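Local coordinates for mandelate racemase/muconate lactonizing protein (Alicyclobacillus acidocaldarius LAA1, PDB 3QLD), which is of unknown function but belongs to the enolase superfamily, pairing an enolase-like N-terminal domain with a modified TIM barrel, at residues 329-341 against 356-368. Residues are numbered along the deposited sequence; the frame is centred on the assembly and turned at random.
Sequences RYFEQDVLKEPIA and VADWVDRDAVRRF
K337 and V335 join their backbones to W359 and D361 through a single beta bridge centred on L336 and V360, in an enolase-superfamily chain where the loop after barrel helix 303-313 meets the turn and short helix 362-368 leading back to the N-terminal-domain sheet. D361 N donates to V335 O (2.8 Å). In return K337 N donates to W359 O (2.9 Å). That oxygen also receives a hydrogen bond from a water, which accepts from E338 N, and a CA-H contact from L336. Beyond CG the K337 chain runs extended past W359 O, so that NZ donates a hydrogen bond to D358 O (2.7 Å); R362 NH1 donates to V360 O. D361 is the N-cap of helix 362-368: with CG anti to the backbone N (chi1 -176°), OD1 accepts from A364 N, which meets it from above the carboxylate plane. The D334 carboxylate holds V335 N through OD1, which also accepts from G303 N, while OD2 is hydrogen-bonded to S327 OG. Apolar contacts fill in between: V335 CB lies 4.0 Å from V365 CG2, and L336 CD2 touches V356 and W359 CB, with V307 of helix 303-313 beside L336. F368, packed also on L13 and P14 of strand 3-15, brings CZ to 3.5 Å from Q333 CG, with Q333 CB in the ring plane at its edge. Bent at chi2 (78°), Q333 turns its amide back so that NE2 donates in plane to a lone pair of D334 O, 3.0 Å away.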
loop_
_atom_site.group_PDB
_atom_site.type_symbol
_atom_site.label_atom_id
_atom_site.label_comp_id
_atom_site.label_asym_id
_atom_site.label_seq_id
_atom_site.Cartn_x
_atom_site.Cartn_y
_atom_site.Cartn_z
ATOM N N ARG A 329 27.888 -14.172 -0.682
ATOM C CA ARG A 329 27.782 -13.517 -1.997
ATOM C C ARG A 329 27.495 -12.024 -1.779
ATOM O O ARG A 329 27.740 -11.170 -2.655
ATOM C CB ARG A 329 26.697 -14.164 -2.884
ATOM C CG ARG A 329 27.062 -15.609 -3.371
ATOM C CD ARG A 329 26.591 -15.916 -4.830
ATOM N NE ARG A 329 26.818 -14.795 -5.760
ATOM C CZ ARG A 329 27.469 -14.861 -6.930
ATOM N NH1 ARG A 329 27.979 -16.014 -7.367
ATOM N NH2 ARG A 329 27.617 -13.747 -7.667
ATOM N N TYR A 330 27.024 -11.721 -0.576
ATOM C CA TYR A 330 26.458 -10.413 -0.290
ATOM C C TYR A 330 27.239 -9.640 0.819
ATOM O O TYR A 330 27.472 -8.432 0.663
ATOM C CB TYR A 330 24.948 -10.522 0.025
ATOM C CG TYR A 330 24.007 -11.461 -0.796
ATOM C CD1 TYR A 330 23.686 -11.241 -2.170
ATOM C CD2 TYR A 330 23.352 -12.521 -0.152
ATOM C CE1 TYR A 330 22.738 -12.130 -2.886
ATOM C CE2 TYR A 330 22.438 -13.376 -0.830
ATOM C CZ TYR A 330 22.110 -13.187 -2.180
ATOM O OH TYR A 330 21.165 -14.094 -2.731
ATOM N N PHE A 331 27.660 -10.334 1.891
ATOM C CA PHE A 331 28.287 -9.680 3.068
ATOM C C PHE A 331 29.610 -10.277 3.566
ATOM O O PHE A 331 29.655 -11.463 3.851
ATOM C CB PHE A 331 27.339 -9.789 4.247
ATOM C CG PHE A 331 25.971 -9.241 3.991
ATOM C CD1 PHE A 331 25.765 -7.872 3.944
ATOM C CD2 PHE A 331 24.860 -10.101 3.883
ATOM C CE1 PHE A 331 24.488 -7.340 3.732
ATOM C CE2 PHE A 331 23.568 -9.587 3.681
ATOM C CZ PHE A 331 23.392 -8.178 3.590
ATOM N N GLU A 332 30.631 -9.429 3.776
ATOM C CA GLU A 332 31.851 -9.812 4.502
ATOM C C GLU A 332 31.488 -10.407 5.876
ATOM O O GLU A 332 32.079 -11.389 6.279
ATOM C CB GLU A 332 32.825 -8.608 4.691
ATOM C CG GLU A 332 34.198 -8.902 5.476
ATOM C CD GLU A 332 34.167 -8.649 7.019
ATOM O OE1 GLU A 332 33.506 -7.701 7.505
ATOM O OE2 GLU A 332 34.820 -9.403 7.771
ATOM N N GLN A 333 30.530 -9.784 6.567
ATOM C CA GLN A 333 30.133 -10.175 7.900
ATOM C C GLN A 333 28.614 -9.988 8.024
ATOM O O GLN A 333 28.111 -8.863 7.858
ATOM C CB GLN A 333 30.836 -9.266 8.917
ATOM C CG GLN A 333 30.288 -9.390 10.328
ATOM C CD GLN A 333 30.806 -10.625 11.011
ATOM O OE1 GLN A 333 32.018 -10.724 11.291
ATOM N NE2 GLN A 333 29.913 -11.594 11.268
ATOM N N ASP A 334 27.935 -11.089 8.332
ATOM C CA ASP A 334 26.476 -11.199 8.473
ATOM C C ASP A 334 26.109 -11.356 9.970
ATOM O O ASP A 334 26.992 -11.346 10.828
ATOM C CB ASP A 334 26.034 -12.427 7.637
ATOM C CG ASP A 334 24.542 -12.423 7.265
ATOM O OD1 ASP A 334 23.807 -11.605 7.794
ATOM O OD2 ASP A 334 24.103 -13.297 6.465
ATOM N N VAL A 335 24.833 -11.484 10.297
ATOM C CA VAL A 335 24.386 -11.494 11.692
ATOM C C VAL A 335 24.262 -12.896 12.328
ATOM O O VAL A 335 23.723 -13.054 13.429
ATOM C CB VAL A 335 23.051 -10.711 11.823
ATOM C CG1 VAL A 335 23.162 -9.393 11.043
ATOM C CG2 VAL A 335 21.916 -11.540 11.247
ATOM N N LEU A 336 24.812 -13.889 11.654
ATOM C CA LEU A 336 24.839 -15.268 12.172
ATOM C C LEU A 336 26.255 -15.666 12.554
ATOM O O LEU A 336 27.196 -15.203 11.962
ATOM C CB LEU A 336 24.305 -16.253 11.132
ATOM C CG LEU A 336 22.880 -15.960 10.586
ATOM C CD1 LEU A 336 22.542 -17.058 9.572
ATOM C CD2 LEU A 336 21.887 -15.974 11.733
ATOM N N LYS A 337 26.394 -16.492 13.580
ATOM C CA LYS A 337 27.732 -16.963 14.023
ATOM C C LYS A 337 28.406 -17.748 12.875
ATOM O O LYS A 337 29.601 -17.617 12.596
ATOM C CB LYS A 337 27.577 -17.840 15.279
ATOM C CG LYS A 337 26.919 -17.181 16.516
ATOM C CD LYS A 337 26.416 -18.282 17.515
ATOM C CE LYS A 337 25.930 -17.678 18.863
ATOM N NZ LYS A 337 25.240 -18.702 19.754
ATOM N N GLU A 338 27.586 -18.501 12.170
ATOM C CA GLU A 338 27.961 -19.348 11.032
ATOM C C GLU A 338 27.182 -18.979 9.753
ATOM O O GLU A 338 25.956 -19.237 9.714
ATOM C CB GLU A 338 27.578 -20.789 11.374
ATOM C CG GLU A 338 28.439 -21.382 12.519
ATOM C CD GLU A 338 29.872 -21.509 12.056
ATOM O OE1 GLU A 338 30.100 -22.370 11.163
ATOM O OE2 GLU A 338 30.732 -20.703 12.514
ATOM N N PRO A 339 27.883 -18.501 8.693
ATOM C CA PRO A 339 27.223 -17.996 7.483
ATOM C C PRO A 339 26.366 -19.100 6.844
ATOM O O PRO A 339 26.668 -20.293 6.998
ATOM C CB PRO A 339 28.399 -17.630 6.546
ATOM C CG PRO A 339 29.532 -18.465 7.016
ATOM C CD PRO A 339 29.332 -18.696 8.484
ATOM N N ILE A 340 25.332 -18.695 6.116
ATOM C CA ILE A 340 24.576 -19.621 5.287
ATOM C C ILE A 340 25.412 -19.985 4.050
ATOM O O ILE A 340 25.934 -19.123 3.386
ATOM C CB ILE A 340 23.148 -19.059 4.910
ATOM C CG1 ILE A 340 22.272 -18.807 6.168
ATOM C CG2 ILE A 340 22.444 -19.942 3.855
ATOM C CD1 ILE A 340 21.916 -20.030 6.993
ATOM N N ALA A 341 25.601 -21.276 3.792
ATOM C CA ALA A 341 26.506 -21.700 2.705
ATOM C C ALA A 341 25.920 -22.871 1.937
ATOM O O ALA A 341 25.031 -23.522 2.426
ATOM C CB ALA A 341 27.917 -22.083 3.263
ATOM N N VAL A 356 15.664 -19.296 15.145
ATOM C CA VAL A 356 17.002 -18.840 14.801
ATOM C C VAL A 356 17.819 -18.195 15.934
ATOM O O VAL A 356 18.970 -17.872 15.723
ATOM C CB VAL A 356 16.945 -17.910 13.574
ATOM C CG1 VAL A 356 16.356 -16.558 13.975
ATOM C CG2 VAL A 356 18.282 -17.739 12.987
ATOM N N ALA A 357 17.254 -18.003 17.119
ATOM C CA ALA A 357 17.957 -17.236 18.178
ATOM C C ALA A 357 19.388 -17.689 18.443
ATOM O O ALA A 357 20.309 -16.847 18.503
ATOM C CB ALA A 357 17.110 -17.152 19.506
ATOM N N ASP A 358 19.592 -19.013 18.512
ATOM C CA ASP A 358 20.902 -19.627 18.882
ATOM C C ASP A 358 22.005 -19.414 17.861
ATOM O O ASP A 358 23.185 -19.524 18.196
ATOM C CB ASP A 358 20.767 -21.139 19.131
ATOM C CG ASP A 358 20.130 -21.441 20.484
ATOM O OD1 ASP A 358 19.918 -20.458 21.244
ATOM O OD2 ASP A 358 19.869 -22.644 20.814
ATOM N N TRP A 359 21.580 -19.070 16.641
ATOM C CA TRP A 359 22.411 -18.838 15.513
ATOM C C TRP A 359 22.829 -17.372 15.345
ATOM O O TRP A 359 23.725 -17.076 14.587
ATOM C CB TRP A 359 21.681 -19.287 14.244
ATOM C CG TRP A 359 21.611 -20.743 14.079
ATOM C CD1 TRP A 359 22.004 -21.697 15.000
ATOM C CD2 TRP A 359 21.107 -21.474 12.936
ATOM N NE1 TRP A 359 21.783 -22.953 14.493
ATOM C CE2 TRP A 359 21.246 -22.858 13.234
ATOM C CE3 TRP A 359 20.559 -21.102 11.695
ATOM C CZ2 TRP A 359 20.855 -23.868 12.342
ATOM C CZ3 TRP A 359 20.154 -22.133 10.790
ATOM C CH2 TRP A 359 20.310 -23.487 11.123
ATOM N N VAL A 360 22.183 -16.462 16.057
ATOM C CA VAL A 360 22.461 -15.043 15.958
ATOM C C VAL A 360 23.754 -14.602 16.653
ATOM O O VAL A 360 23.956 -14.876 17.853
ATOM C CB VAL A 360 21.269 -14.224 16.501
ATOM C CG1 VAL A 360 21.573 -12.717 16.377
ATOM C CG2 VAL A 360 19.965 -14.575 15.752
ATOM N N ASP A 361 24.599 -13.902 15.903
ATOM C CA ASP A 361 25.833 -13.263 16.423
ATOM C C ASP A 361 25.443 -11.921 17.038
ATOM O O ASP A 361 25.230 -10.923 16.314
ATOM C CB ASP A 361 26.876 -13.124 15.305
ATOM C CG ASP A 361 28.243 -12.547 15.792
ATOM O OD1 ASP A 361 28.296 -11.927 16.856
ATOM O OD2 ASP A 361 29.249 -12.705 15.077
ATOM N N ARG A 362 25.325 -11.934 18.365
ATOM C CA ARG A 362 24.974 -10.745 19.136
ATOM C C ARG A 362 25.959 -9.626 18.935
ATOM O O ARG A 362 25.545 -8.466 18.897
ATOM C CB ARG A 362 24.792 -11.043 20.641
ATOM C CG ARG A 362 23.739 -12.132 21.078
ATOM C CD ARG A 362 22.624 -12.383 20.068
ATOM N NE ARG A 362 21.445 -13.070 20.632
ATOM C CZ ARG A 362 21.230 -14.389 20.541
ATOM N NH1 ARG A 362 22.121 -15.184 19.936
ATOM N NH2 ARG A 362 20.122 -14.919 21.055
ATOM N N ASP A 363 27.261 -9.928 18.773
ATOM C CA ASP A 363 28.273 -8.868 18.534
ATOM C C ASP A 363 28.100 -8.189 17.186
ATOM O O ASP A 363 28.345 -6.992 17.040
ATOM C CB ASP A 363 29.723 -9.383 18.554
ATOM C CG ASP A 363 30.203 -9.784 19.955
ATOM O OD1 ASP A 363 29.868 -9.108 20.943
ATOM O OD2 ASP A 363 30.944 -10.790 20.060
ATOM N N ALA A 364 27.768 -8.989 16.176
ATOM C CA ALA A 364 27.538 -8.427 14.858
ATOM C C ALA A 364 26.271 -7.566 14.894
ATOM O O ALA A 364 26.300 -6.411 14.445
ATOM C CB ALA A 364 27.477 -9.546 13.790
ATOM N N VAL A 365 25.201 -8.095 15.475
ATOM C CA VAL A 365 23.965 -7.314 15.571
ATOM C C VAL A 365 24.273 -5.963 16.230
ATOM O O VAL A 365 23.824 -4.883 15.762
ATOM C CB VAL A 365 22.848 -8.089 16.313
ATOM C CG1 VAL A 365 21.663 -7.143 16.699
ATOM C CG2 VAL A 365 22.362 -9.219 15.473
ATOM N N ARG A 366 25.053 -6.008 17.310
ATOM C CA ARG A 366 25.371 -4.797 18.043
ATOM C C ARG A 366 26.226 -3.815 17.261
ATOM O O ARG A 366 25.914 -2.602 17.251
ATOM C CB ARG A 366 26.016 -5.139 19.372
ATOM C CG ARG A 366 25.003 -5.294 20.457
ATOM C CD ARG A 366 25.482 -4.501 21.722
ATOM N NE ARG A 366 26.960 -4.412 21.783
ATOM C CZ ARG A 366 27.667 -3.601 22.575
ATOM N NH1 ARG A 366 27.069 -2.777 23.447
ATOM N NH2 ARG A 366 28.994 -3.627 22.502
ATOM N N ARG A 367 27.257 -4.316 16.563
ATOM C CA ARG A 367 28.115 -3.425 15.764
ATOM C C ARG A 367 27.346 -2.719 14.637
ATOM O O ARG A 367 27.587 -1.527 14.393
ATOM C CB ARG A 367 29.363 -4.131 15.200
ATOM C CG ARG A 367 30.273 -3.224 14.209
ATOM C CD ARG A 367 30.996 -1.985 14.903
ATOM N NE ARG A 367 31.742 -1.117 13.950
ATOM C CZ ARG A 367 31.226 -0.111 13.220
ATOM N NH1 ARG A 367 29.917 0.193 13.274
ATOM N NH2 ARG A 367 32.022 0.598 12.409
ATOM N N PHE A 368 26.439 -3.451 13.972
ATOM C CA PHE A 368 25.761 -2.934 12.812
ATOM C C PHE A 368 24.540 -2.046 13.179
ATOM O O PHE A 368 23.943 -1.436 12.280
ATOM C CB PHE A 368 25.330 -4.105 11.906
ATOM C CG PHE A 368 26.485 -4.904 11.335
ATOM C CD1 PHE A 368 27.655 -4.261 10.909
ATOM C CD2 PHE A 368 26.367 -6.286 11.131
ATOM C CE1 PHE A 368 28.709 -4.979 10.323
ATOM C CE2 PHE A 368 27.410 -7.034 10.553
ATOM C CZ PHE A 368 28.585 -6.388 10.138
HETATM O O HOH W 1 25.128 -19.625 13.241
#